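Local coordinates for nodulation fucosyltransferase NodZ (Bradyrhizobium sp., PDB 2HHC), which is a bacterial nodulation protein of the NodZ family, built on the two-domain GT-B fold, at residues 198-201 against 202-205; 159-162 against 163-166; 11-15 against 16-20; 260-263 against 264-267; 51-54 against 55-59. All blocks are in the same frame, centred on the assembly; numbering follows the deposited sequence. Where two conformers were deposited one is given.

Interaction 1: residues 198-201 against 202-205; sequences LHQV and CMAI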
loop_
_atom_site.group_PDB
_atom_site.type_symbol
_atom_site.label_atom_id
_atom_site.label_comp_id
_atom_site.label_asym_id
_atom_site.label_seq_id
_atom_site.Cartn_x
_atom_site.Cartn_y
_atom_site.Cartn_z
ATOM N N LEU A 198 -9.632 4.222 21.846
ATOM C CA LEU A 198 -10.527 5.303 21.464
ATOM C C LEU A 198 -10.088 6.606 22.099
ATOM O O LEU A 198 -10.043 7.625 21.390
ATOM C CB LEU A 198 -11.985 5.025 21.816
ATOM C CG LEU A 198 -12.979 6.130 21.448
ATOM C CD1 LEU A 198 -13.094 6.283 19.961
ATOM C CD2 LEU A 198 -14.321 5.885 22.044
ATOM N N HIS A 199 -9.730 6.586 23.378
ATOM C CA HIS A 199 -9.190 7.777 24.021
ATOM C C HIS A 199 -7.983 8.348 23.296
ATOM O O HIS A 199 -7.897 9.551 23.094
ATOM C CB HIS A 199 -8.806 7.482 25.460
ATOM C CG HIS A 199 -8.265 8.667 26.192
ATOM N ND1 HIS A 199 -9.027 9.781 26.462
ATOM C CD2 HIS A 199 -7.053 8.900 26.751
ATOM C CE1 HIS A 199 -8.302 10.662 27.131
ATOM N NE2 HIS A 199 -7.100 10.150 27.323
ATOM N N GLN A 200 -7.063 7.472 22.889
ATOM C CA GLN A 200 -5.835 7.896 22.206
ATOM C C GLN A 200 -6.131 8.559 20.881
ATOM O O GLN A 200 -5.553 9.591 20.577
ATOM C CB GLN A 200 -4.897 6.688 22.017
ATOM C CG GLN A 200 -4.324 6.243 23.293
ATOM C CD GLN A 200 -3.378 5.074 23.169
ATOM O OE1 GLN A 200 -3.426 4.305 22.206
ATOM N NE2 GLN A 200 -2.490 4.951 24.153
ATOM N N VAL A 201 -7.034 7.984 20.097
ATOM C CA VAL A 201 -7.499 8.565 18.882
ATOM C C VAL A 201 -8.116 9.928 19.098
ATOM O O VAL A 201 -7.889 10.849 18.340
ATOM C CB VAL A 201 -8.540 7.636 18.169
ATOM C CG1 VAL A 201 -9.209 8.337 17.017
ATOM C CG2 VAL A 201 -7.831 6.324 17.687
ATOM N N CYS A 202 -8.908 10.048 20.155
ATOM C CA CYS A 202 -9.470 11.346 20.466
ATOM C C CYS A 202 -8.404 12.369 20.795
ATOM O O CYS A 202 -8.542 13.514 20.361
ATOM C CB CYS A 202 -10.506 11.291 21.584
ATOM S SG CYS A 202 -12.004 10.341 21.138
ATOM N N MET A 203 -7.406 11.984 21.588
ATOM C CA MET A 203 -6.285 12.880 21.896
ATOM C C MET A 203 -5.563 13.338 20.626
ATOM O O MET A 203 -5.188 14.511 20.505
ATOM C CB MET A 203 -5.218 12.159 22.750
ATOM C CG MET A 203 -5.679 11.413 23.989
ATOM S SD MET A 203 -4.213 10.856 24.883
ATOM C CE MET A 203 -4.259 9.095 24.981
ATOM N N ALA A 204 -5.342 12.418 19.690
ATOM C CA ALA A 204 -4.693 12.755 18.419
ATOM C C ALA A 204 -5.545 13.738 17.635
ATOM O O ALA A 204 -5.011 14.689 17.055
ATOM C CB ALA A 204 -4.422 11.512 17.595
ATOM N N ILE A 205 -6.866 13.512 17.581
ATOM C CA ILE A 205 -7.741 14.429 16.858
ATOM C C ILE A 205 -7.743 15.819 17.484
ATOM O O ILE A 205 -7.660 16.813 16.783
ATOM C CB ILE A 205 -9.163 13.832 16.690
ATOM C CG1 ILE A 205 -9.143 12.577 15.794
ATOM C CG2 ILE A 205 -10.128 14.853 16.083
ATOM C CD1 ILE A 205 -10.433 11.813 15.836
#
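Leu198 to Ile205 form two successive turns in the middle of helix 192-209, each of the first four residues handing its carbonyl to the residue four places on. Leu198 O accepts from Cys202 N at 2.9 Å, His199 O from Met203 N at 2.9 Å, Gln200 O from Ala204 N at 3.0 Å and Val201 O from Ile205 N at 3.0 Å. On one flank Met203 reaches back across His199, and its CG makes a CH-pi contact 4.0 Å from the centroid of the His199 ring, over one face but displaced toward the rim. A chi1 of -179° swings the imidazole to that side. Met203 has two deposited conformers, so this contact may describe only part of the molecules. On another flank Val201 and Ile205 run alongside each other, Val201 CG1 meeting Ile205 CD1 at 3.9 Å. Val201, Cys202, Ala204 and Ile205 are buried, whereas His199 is exposed. Leu198 and Ile205 rest on Val232 of helix 226-235, Val201 and Ala204 on Phe283 and Ile281 of strand 279-283, and Gln200 and Met203 reach Phe303 of strand 299-303, packing this helix on both strands and on helix 226-235.

Interaction 2: residues 159-162 against 163-166; sequences DALY and EEHF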
loop_
_atom_site.group_PDB
_atom_site.type_symbol
_atom_site.label_atom_id
_atom_site.label_comp_id
_atom_site.label_asym_id
_atom_site.label_seq_id
_atom_site.Cartn_x
_atom_site.Cartn_y
_atom_site.Cartn_z
ATOM N N ASP A 159 -13.030 11.576 -7.128
ATOM C CA ASP A 159 -13.258 12.928 -7.651
ATOM C C ASP A 159 -14.547 13.484 -7.047
ATOM O O ASP A 159 -14.588 14.620 -6.621
ATOM C CB ASP A 159 -13.309 12.938 -9.189
ATOM C CG ASP A 159 -11.958 12.560 -9.860
ATOM O OD1 ASP A 159 -10.928 12.659 -9.170
ATOM O OD2 ASP A 159 -11.969 12.160 -11.027
ATOM N N ALA A 160 -15.636 12.704 -7.109
ATOM C CA ALA A 160 -16.902 13.159 -6.530
ATOM C C ALA A 160 -16.785 13.461 -5.048
ATOM O O ALA A 160 -17.248 14.505 -4.570
ATOM C CB ALA A 160 -17.983 12.159 -6.798
ATOM N N LEU A 161 -16.144 12.559 -4.298
ATOM C CA LEU A 161 -15.930 12.741 -2.870
ATOM C C LEU A 161 -15.056 13.973 -2.520
ATOM O O LEU A 161 -15.318 14.707 -1.604
ATOM C CB LEU A 161 -15.316 11.465 -2.246
ATOM C CG LEU A 161 -16.328 10.309 -2.239
ATOM C CD1 LEU A 161 -15.634 8.935 -2.191
ATOM C CD2 LEU A 161 -17.203 10.403 -1.028
ATOM N N TYR A 162 -14.030 14.205 -3.333
ATOM C CA TYR A 162 -13.184 15.360 -3.146
ATOM C C TYR A 162 -14.012 16.652 -3.296
ATOM O O TYR A 162 -13.978 17.550 -2.471
ATOM C CB TYR A 162 -12.017 15.352 -4.133
ATOM C CG TYR A 162 -11.088 16.475 -3.846
ATOM C CD1 TYR A 162 -10.079 16.341 -2.880
ATOM C CD2 TYR A 162 -11.245 17.693 -4.483
ATOM C CE1 TYR A 162 -9.240 17.440 -2.606
ATOM C CE2 TYR A 162 -10.435 18.732 -4.230
ATOM C CZ TYR A 162 -9.442 18.618 -3.288
ATOM O OH TYR A 162 -8.680 19.787 -3.169
ATOM N N GLU A 163 -14.776 16.757 -4.368
ATOM C CA GLU A 163 -15.610 17.903 -4.598
ATOM C C GLU A 163 -16.619 18.092 -3.466
ATOM O O GLU A 163 -16.853 19.204 -2.999
ATOM C CB GLU A 163 -16.310 17.739 -5.927
ATOM C CG GLU A 163 -17.404 18.706 -6.291
ATOM C CD GLU A 163 -17.032 20.159 -6.185
ATOM O OE1 GLU A 163 -15.825 20.474 -6.186
ATOM O OE2 GLU A 163 -17.979 20.978 -6.167
ATOM N N GLU A 164 -17.182 16.987 -2.995
ATOM C CA GLU A 164 -18.274 17.017 -2.031
ATOM C C GLU A 164 -17.823 17.387 -0.628
ATOM O O GLU A 164 -18.608 17.955 0.117
ATOM C CB GLU A 164 -18.996 15.657 -2.010
ATOM C CG GLU A 164 -19.837 15.424 -3.218
ATOM C CD GLU A 164 -20.065 13.974 -3.586
ATOM O OE1 GLU A 164 -19.574 13.068 -2.845
ATOM O OE2 GLU A 164 -20.679 13.765 -4.672
ATOM N N HIS A 165 -16.582 17.101 -0.257
ATOM C CA HIS A 165 -16.122 17.213 1.162
ATOM C C HIS A 165 -14.788 17.941 1.346
ATOM O O HIS A 165 -14.600 18.632 2.361
ATOM C CB HIS A 165 -15.942 15.824 1.774
ATOM C CG HIS A 165 -17.165 14.981 1.746
ATOM N ND1 HIS A 165 -18.208 15.167 2.643
ATOM C CD2 HIS A 165 -17.513 13.940 0.961
ATOM C CE1 HIS A 165 -19.157 14.290 2.366
ATOM N NE2 HIS A 165 -18.759 13.532 1.356
ATOM N N PHE A 166 -13.858 17.755 0.431
ATOM C CA PHE A 166 -12.483 18.243 0.527
ATOM C C PHE A 166 -12.301 19.672 -0.021
ATOM O O PHE A 166 -11.609 20.503 0.597
ATOM C CB PHE A 166 -11.530 17.320 -0.206
ATOM C CG PHE A 166 -11.164 16.086 0.524
ATOM C CD1 PHE A 166 -12.088 15.094 0.749
ATOM C CD2 PHE A 166 -9.874 15.920 0.993
ATOM C CE1 PHE A 166 -11.704 13.884 1.453
ATOM C CE2 PHE A 166 -9.529 14.809 1.664
ATOM C CZ PHE A 166 -10.434 13.802 1.898
#
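Tyr162 and Phe166, with Leu161, make the side of helix 152-166 that packs on the rest of the chain, while Asp159, Glu163 and Glu164 form the exposed, acidic side. The CB of Phe166 lies over one face of the Tyr162 ring, toward its rim, although the modelled approach is too short to be trusted in detail. The two rings are tilted by only 24° but slid apart, with 5.5 Å between the centroids of Tyr162 and Phe166, and hardly overlap. Phe166 also meets Phe220 edge to face, Tyr162 makes a cation-pi contact with Arg276, and Leu161 touches Ile269 and Leu273 of helix 258-274. Leu161 and His165 lie side by side, Leu161 CD2 standing 4.1 Å from His165 CD2; the His165 ring stacks on Phe240. On the solvent side Glu164 sends its CG away from its own carbonyl carbon (chi1 -73°), and its extended chain runs back alongside Ala160, past the Ala160 carbonyl, Glu164 OE2 ending 3.8 Å from Ala160 CB. The backbone changes character along the way: Glu163 N to Asp159 O at 3.1 Å is nearly straight, but His165 N makes only weak bonds, to Leu161 O and Tyr162 O. A wider pi-type turn at 163-166 accompanies those weak bonds, an irregular helical segment just ahead of strand 170-176 in the second of the protein's two sheets.

Interaction 3: residues 11-15 against 16-20; sequences RRTGF and GDCLW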
loop_
_atom_site.group_PDB
_atom_site.type_symbol
_atom_site.label_atom_id
_atom_site.label_comp_id
_atom_site.label_asym_id
_atom_site.label_seq_id
_atom_site.Cartn_x
_atom_site.Cartn_y
_atom_site.Cartn_z
ATOM N N ARG A 11 2.425 -10.105 -4.303
ATOM C CA ARG A 11 1.931 -9.640 -3.012
ATOM C C ARG A 11 0.419 -9.693 -3.082
ATOM O O ARG A 11 -0.156 -9.455 -4.137
ATOM C CB ARG A 11 2.444 -8.248 -2.660
ATOM C CG ARG A 11 2.535 -7.964 -1.197
ATOM C CD ARG A 11 3.809 -8.544 -0.565
ATOM N NE ARG A 11 3.779 -8.381 0.877
ATOM C CZ ARG A 11 3.820 -9.349 1.772
ATOM N NH1 ARG A 11 4.124 -10.589 1.445
ATOM N NH2 ARG A 11 3.684 -9.061 3.034
ATOM N N ARG A 12 -0.187 -10.059 -1.974
ATOM C CA ARG A 12 -1.597 -10.425 -1.884
ATOM C C ARG A 12 -2.311 -9.820 -0.687
ATOM O O ARG A 12 -3.406 -10.248 -0.300
ATOM C CB ARG A 12 -1.737 -11.966 -1.832
ATOM C CG ARG A 12 -1.194 -12.642 -3.051
ATOM C CD ARG A 12 -1.085 -14.124 -2.973
ATOM N NE ARG A 12 -0.144 -14.529 -1.938
ATOM C CZ ARG A 12 1.193 -14.450 -2.045
ATOM N NH1 ARG A 12 1.812 -14.061 -3.116
ATOM N NH2 ARG A 12 1.887 -14.863 -1.002
ATOM N N THR A 13 -1.656 -8.853 -0.053
ATOM C CA THR A 13 -2.148 -8.282 1.173
ATOM C C THR A 13 -2.767 -6.910 0.910
ATOM O O THR A 13 -3.265 -6.642 -0.194
ATOM C CB THR A 13 -0.987 -8.190 2.153
ATOM O OG1 THR A 13 0.099 -7.469 1.548
ATOM C CG2 THR A 13 -0.492 -9.550 2.584
ATOM N N GLY A 14 -2.754 -6.003 1.864
ATOM C CA GLY A 14 -3.351 -4.712 1.589
ATOM C C GLY A 14 -2.579 -3.934 0.580
ATOM O O GLY A 14 -1.384 -4.179 0.332
ATOM N N PHE A 15 -3.221 -2.981 -0.085
ATOM C CA PHE A 15 -2.589 -2.300 -1.187
ATOM C C PHE A 15 -1.340 -1.483 -0.773
ATOM O O PHE A 15 -0.437 -1.326 -1.591
ATOM C CB PHE A 15 -3.562 -1.393 -1.909
ATOM C CG PHE A 15 -4.606 -2.133 -2.721
ATOM C CD1 PHE A 15 -4.290 -2.933 -3.798
ATOM C CD2 PHE A 15 -5.912 -2.036 -2.352
ATOM C CE1 PHE A 15 -5.294 -3.594 -4.479
ATOM C CE2 PHE A 15 -6.897 -2.695 -3.052
ATOM C CZ PHE A 15 -6.584 -3.438 -4.106
ATOM N N GLY A 16 -1.303 -0.970 0.446
ATOM C CA GLY A 16 -0.088 -0.227 0.856
ATOM C C GLY A 16 1.144 -1.087 0.780
ATOM O O GLY A 16 2.174 -0.680 0.250
ATOM N N ASP A 17 1.032 -2.274 1.321
ATOM C CA ASP A 17 2.132 -3.260 1.288
ATOM C C ASP A 17 2.418 -3.662 -0.138
ATOM O O ASP A 17 3.551 -3.708 -0.593
ATOM C CB ASP A 17 1.711 -4.409 2.211
ATOM C CG ASP A 17 2.736 -5.519 2.367
ATOM O OD1 ASP A 17 3.799 -5.562 1.686
ATOM O OD2 ASP A 17 2.388 -6.426 3.154
ATOM N N CYS A 18 1.383 -4.010 -0.877
ATOM C CA CYS A 18 1.586 -4.412 -2.275
ATOM C C CYS A 18 2.352 -3.352 -3.060
ATOM O O CYS A 18 3.267 -3.668 -3.810
ATOM C CB CYS A 18 0.252 -4.685 -2.968
ATOM S SG CYS A 18 -0.692 -6.110 -2.377
ATOM N N LEU A 19 1.929 -2.084 -2.958
ATOM C CA LEU A 19 2.515 -1.019 -3.738
ATOM C C LEU A 19 3.925 -0.610 -3.270
ATOM O O LEU A 19 4.762 -0.247 -4.082
ATOM C CB LEU A 19 1.595 0.213 -3.740
ATOM C CG LEU A 19 0.299 -0.055 -4.533
ATOM C CD1 LEU A 19 -0.722 1.061 -4.310
ATOM C CD2 LEU A 19 0.596 -0.292 -5.993
ATOM N N TRP A 20 4.199 -0.703 -1.957
ATOM C CA TRP A 20 5.561 -0.435 -1.442
ATOM C C TRP A 20 6.481 -1.589 -1.903
ATOM O O TRP A 20 7.580 -1.380 -2.387
ATOM C CB TRP A 20 5.495 -0.368 0.060
ATOM C CG TRP A 20 6.662 0.309 0.749
ATOM C CD1 TRP A 20 7.951 0.498 0.269
ATOM C CD2 TRP A 20 6.627 0.904 2.025
ATOM N NE1 TRP A 20 8.691 1.176 1.190
ATOM C CE2 TRP A 20 7.910 1.444 2.290
ATOM C CE3 TRP A 20 5.635 1.023 2.993
ATOM C CZ2 TRP A 20 8.203 2.068 3.488
ATOM C CZ3 TRP A 20 5.923 1.621 4.177
ATOM C CH2 TRP A 20 7.210 2.119 4.438
#
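Gly14 and Cys18 close the first turn of helix 15-32: Cys18 N donates to Gly14 O at 3.0 Å, almost straight, and Leu19 N to Phe15 O at 2.8 Å. Gly14 occupies the N-cap, and the residues before it, Arg11 to Thr13, form an irregular loop that curls back beside the new helix. Across this curl Arg11 grips Asp17 side-on in a two-bond salt bridge. Arg11 NE meets Asp17 OD1 at 2.9 Å, close to the guanidinium plane but from above the carboxylate plane, and Arg11 NH2 meets the syn lone pair of Asp17 OD2 at 2.9 Å. The guanidinium and carboxylate planes stand 52° apart. Asp17 is able to face the loop because its CG lies trans to the backbone N (chi1 -178°). Thr13 OG1 adds a weak bond to Asp17 OD2 at 3.0 Å, and Ser21 OG bonds Asp17 OD1, so each carboxylate oxygen has two partners and the four bonds hold the group's rotation. Behind the salt bridge the aliphatic part of Arg11 packs on Cys18, Arg11 CB lying 3.8 Å from Cys18 SG. Arg12 leads away from the helix turn, to a salt bridge with Asp129. Phe15 stacks on Tyr45 and touches Leu268 and Met271 of helix 258-274. A strand, a loop with a glycine N-cap and a helix, followed by parallel strand 35-39, make this the opening beta-alpha-beta crossover of the N-terminal sheet, as in Rossmann-like GT-B domains.

Interaction 4: residues 260-263 against 264-267; sequences GIEG and GASA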
loop_
_atom_site.group_PDB
_atom_site.type_symbol
_atom_site.label_atom_id
_atom_site.label_comp_id
_atom_site.label_asym_id
_atom_site.label_seq_id
_atom_site.Cartn_x
_atom_site.Cartn_y
_atom_site.Cartn_z
ATOM N N GLY A 260 -15.702 -8.483 -2.781
ATOM C CA GLY A 260 -14.227 -8.398 -2.596
ATOM C C GLY A 260 -13.635 -7.227 -3.390
ATOM O O GLY A 260 -12.778 -6.469 -2.919
ATOM N N ILE A 261 -14.104 -7.098 -4.624
ATOM C CA ILE A 261 -13.691 -5.989 -5.457
ATOM C C ILE A 261 -14.143 -4.682 -4.869
ATOM O O ILE A 261 -13.396 -3.695 -4.838
ATOM C CB ILE A 261 -14.207 -6.104 -6.892
ATOM C CG1 ILE A 261 -13.681 -7.370 -7.522
ATOM C CG2 ILE A 261 -13.758 -4.891 -7.720
ATOM C CD1 ILE A 261 -12.193 -7.357 -7.749
ATOM N N GLU A 262 -15.369 -4.649 -4.353
ATOM C CA GLU A 262 -15.825 -3.443 -3.702
ATOM C C GLU A 262 -15.005 -3.108 -2.437
ATOM O O GLU A 262 -14.743 -1.965 -2.165
ATOM C CB GLU A 262 -17.342 -3.503 -3.419
ATOM C CG GLU A 262 -17.909 -2.289 -2.717
ATOM C CD GLU A 262 -17.509 -0.941 -3.368
ATOM O OE1 GLU A 262 -17.445 -0.862 -4.629
ATOM O OE2 GLU A 262 -17.266 0.029 -2.612
ATOM N N GLY A 263 -14.559 -4.132 -1.688
ATOM C CA GLY A 263 -13.677 -3.911 -0.572
ATOM C C GLY A 263 -12.348 -3.273 -1.019
ATOM O O GLY A 263 -11.821 -2.408 -0.369
ATOM N N GLY A 264 -11.836 -3.773 -2.130
ATOM C CA GLY A 264 -10.585 -3.257 -2.688
ATOM C C GLY A 264 -10.729 -1.835 -3.130
ATOM O O GLY A 264 -9.890 -0.984 -2.860
ATOM N N ALA A 265 -11.810 -1.557 -3.861
ATOM C CA ALA A 265 -12.035 -0.204 -4.310
ATOM C C ALA A 265 -12.196 0.752 -3.162
ATOM O O ALA A 265 -11.645 1.852 -3.117
ATOM C CB ALA A 265 -13.290 -0.183 -5.228
ATOM N N SER A 266 -12.922 0.344 -2.119
ATOM C CA SER A 266 -13.093 1.139 -0.927
ATOM C C SER A 266 -11.767 1.469 -0.212
ATOM O O SER A 266 -11.512 2.578 0.240
ATOM C CB SER A 266 -14.037 0.351 0.003
ATOM O OG SER A 266 -14.266 1.092 1.175
ATOM N N ALA A 267 -10.906 0.463 -0.143
ATOM C CA ALA A 267 -9.586 0.660 0.428
ATOM C C ALA A 267 -8.800 1.711 -0.347
ATOM O O ALA A 267 -8.197 2.609 0.217
ATOM C CB ALA A 267 -8.849 -0.636 0.495
#
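Gly260, the first residue of the piece, gives its carbonyl to the turn ahead: Gly264 N bonds Gly260 O at 3.0 Å, glycine to glycine, within helix 258-274. Ile261 follows with the shortest bond of the four, Ala265 N to Ile261 O at 2.8 Å and nearly straight at 167°. The Ile261 side chain takes no part in the turn; it leaves the helix to touch Val46, Ala56 and Phe57, the last two on the short helix 54-57. Ala265 CB lies 3.5 Å from Ile261 O. Glu262 O accepts from Ser266 N at 2.9 Å. The Glu262 side chain leaves the backbone N behind at chi1 and then bends at chi2 (50°), which brings the carboxylate nearer the next turn. There the approach is slight, Glu262 OE1 staying 4.3 Å from Ala265 CB. The strong partner of the carboxylate is Arg157 of helix 152-166, which forms a salt bridge with OE1. Gly263 closes the walk, Gly263 O receiving Ala267 N at 3.0 Å, while Ala267 CB touches Tyr45. With three glycines and two alanines among eight residues, cohesion within this piece rests almost wholly on main-chain bonds. The sparse side chains let neighbouring groups come close to the helix backbone, and the one charge of the piece is spent on tying helix 258-274 to helix 152-166.

Interaction 5: residues 51-54 against 55-59; sequences SNAF and PAFFE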
loop_
_atom_site.group_PDB
_atom_site.type_symbol
_atom_site.label_atom_id
_atom_site.label_comp_id
_atom_site.label_asym_id
_atom_site.label_seq_id
_atom_site.Cartn_x
_atom_site.Cartn_y
_atom_site.Cartn_z
ATOM N N SER A 51 -6.632 -15.312 -11.027
ATOM C CA SER A 51 -6.815 -14.062 -11.740
ATOM C C SER A 51 -5.825 -13.046 -11.204
ATOM O O SER A 51 -5.734 -12.852 -9.959
ATOM C CB SER A 51 -8.233 -13.563 -11.484
ATOM O OG SER A 51 -8.434 -12.343 -12.118
ATOM N N ASN A 52 -5.079 -12.352 -12.085
ATOM C CA ASN A 52 -4.166 -11.346 -11.602
ATOM C C ASN A 52 -4.963 -10.120 -11.194
ATOM O O ASN A 52 -5.656 -9.578 -12.029
ATOM C CB ASN A 52 -3.173 -11.012 -12.722
ATOM C CG ASN A 52 -1.988 -10.187 -12.270
ATOM O OD1 ASN A 52 -2.007 -9.620 -11.184
ATOM N ND2 ASN A 52 -0.951 -10.120 -13.092
ATOM N N ALA A 53 -4.927 -9.759 -9.920
ATOM C CA ALA A 53 -5.770 -8.674 -9.420
ATOM C C ALA A 53 -5.355 -7.307 -9.903
ATOM O O ALA A 53 -6.155 -6.371 -9.828
ATOM C CB ALA A 53 -5.764 -8.677 -7.907
ATOM N N PHE A 54 -4.123 -7.132 -10.359
ATOM C CA PHE A 54 -3.677 -5.762 -10.695
ATOM C C PHE A 54 -4.667 -5.047 -11.660
ATOM O O PHE A 54 -5.081 -3.900 -11.390
ATOM C CB PHE A 54 -2.212 -5.722 -11.167
ATOM C CG PHE A 54 -1.710 -4.351 -11.439
ATOM C CD1 PHE A 54 -1.168 -3.560 -10.442
ATOM C CD2 PHE A 54 -1.800 -3.855 -12.705
ATOM C CE1 PHE A 54 -0.695 -2.268 -10.785
ATOM C CE2 PHE A 54 -1.360 -2.561 -13.053
ATOM C CZ PHE A 54 -0.780 -1.793 -12.039
ATOM N N PRO A 55 -5.048 -5.643 -12.820
ATOM C CA PRO A 55 -5.989 -4.980 -13.718
ATOM C C PRO A 55 -7.415 -4.770 -13.228
ATOM O O PRO A 55 -8.181 -4.101 -13.849
ATOM C CB PRO A 55 -5.991 -5.880 -14.963
ATOM C CG PRO A 55 -4.786 -6.740 -14.820
ATOM C CD PRO A 55 -4.532 -6.893 -13.388
ATOM N N ALA A 56 -7.759 -5.407 -12.124
ATOM C CA ALA A 56 -9.055 -5.182 -11.540
ATOM C C ALA A 56 -9.141 -3.791 -10.879
ATOM O O ALA A 56 -10.225 -3.272 -10.728
ATOM C CB ALA A 56 -9.408 -6.302 -10.544
ATOM N N PHE A 57 -7.983 -3.219 -10.520
ATOM C CA PHE A 57 -7.952 -1.957 -9.832
ATOM C C PHE A 57 -7.213 -0.837 -10.548
ATOM O O PHE A 57 -7.521 0.334 -10.327
ATOM C CB PHE A 57 -7.336 -2.178 -8.437
ATOM C CG PHE A 57 -8.141 -3.169 -7.602
ATOM C CD1 PHE A 57 -9.375 -2.856 -7.094
ATOM C CD2 PHE A 57 -7.696 -4.467 -7.438
ATOM C CE1 PHE A 57 -10.125 -3.797 -6.407
ATOM C CE2 PHE A 57 -8.443 -5.426 -6.747
ATOM C CZ PHE A 57 -9.641 -5.085 -6.216
ATOM N N PHE A 58 -6.242 -1.234 -11.380
ATOM C CA PHE A 58 -5.384 -0.260 -12.089
ATOM C C PHE A 58 -5.483 -0.487 -13.585
ATOM O O PHE A 58 -5.743 -1.587 -14.040
ATOM C CB PHE A 58 -3.935 -0.415 -11.622
ATOM C CG PHE A 58 -3.732 -0.005 -10.192
ATOM C CD1 PHE A 58 -3.536 1.311 -9.862
ATOM C CD2 PHE A 58 -3.839 -0.909 -9.199
ATOM C CE1 PHE A 58 -3.399 1.679 -8.538
ATOM C CE2 PHE A 58 -3.696 -0.527 -7.868
ATOM C CZ PHE A 58 -3.467 0.767 -7.557
ATOM N N GLU A 59 -5.187 0.565 -14.320
ATOM C CA GLU A 59 -5.136 0.509 -15.781
ATOM C C GLU A 59 -3.911 -0.246 -16.273
ATOM O O GLU A 59 -2.895 -0.328 -15.545
ATOM C CB GLU A 59 -5.189 1.936 -16.348
ATOM C CG GLU A 59 -6.530 2.643 -16.036
ATOM C CD GLU A 59 -6.680 3.946 -16.696
ATOM O OE1 GLU A 59 -5.665 4.550 -17.104
ATOM O OE2 GLU A 59 -7.846 4.387 -16.848
#
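Phe54 O is gripped by two successive amides, Phe58 N at 2.9 Å and Phe57 N at 3.1 Å. The first comes nearly in line with the carbonyl bond, the second from well above the carbonyl plane, so the two share the oxygen from different directions. One step earlier Ala53 O accepts from Ala56 N at 3.0 Å, again from above its plane. Bonds spanning three residues alongside one spanning four mark a single, weakly bonded helical turn, about residues 55-57, in the loop region that follows strand 35-39 of the N-terminal sheet. Asn52 caps its start: Asn52 OD1 takes a weak bond from Phe54 N at 3.4 Å, while Trp40 N also donates to OD1 and ND2 bonds Ile38 O and Asp72 O, joining the cap to the end of strand 35-39 and to Asp72. The Phe54 ring has Phe58 CB over one face, 3.8 Å from the centroid of the Phe54 ring. The Phe58 ring lies at only 16° to it but slides off, with the centroids of Phe54 and Phe58 5.1 Å apart and Phe54 O at the edge of the Phe58 ring. Trp40 meets Phe54 edge to face. Phe57 turns to a different side, against Ala53 CB and, edge to face, Phe15. Glu59, beyond the turn, pairs with Arg155 in a salt bridge, with a phosphate ion, probably from the crystallisation liquor, lying close to its carboxylate.

Interactions 3, 4 and 5 form one connected cluster, their centres 12 to 13 Å apart, with Phe57 wedged between the other two. Phe57 CD2 lies 3.7 Å from Phe15 CZ of interaction 3, and Phe57 CE1 lies 3.6 Å from Ile261 O and 3.8 Å from Gly264 CA of interaction 4. Phe15 CE2 in turn reaches Gly264 O at 3.5 Å. Helix 258-274 thus packs directly on segments of the N-terminal sheet's loops and first helix. Interaction 2 stands apart, nearest atoms about 8 Å from interaction 4; interaction 1 is more remote, nearest atoms about 14 Å from interaction 2 and about 26 Å from interaction 5. The Glu59 side chain of interaction 5 lies about 3 Å from a bound phosphate.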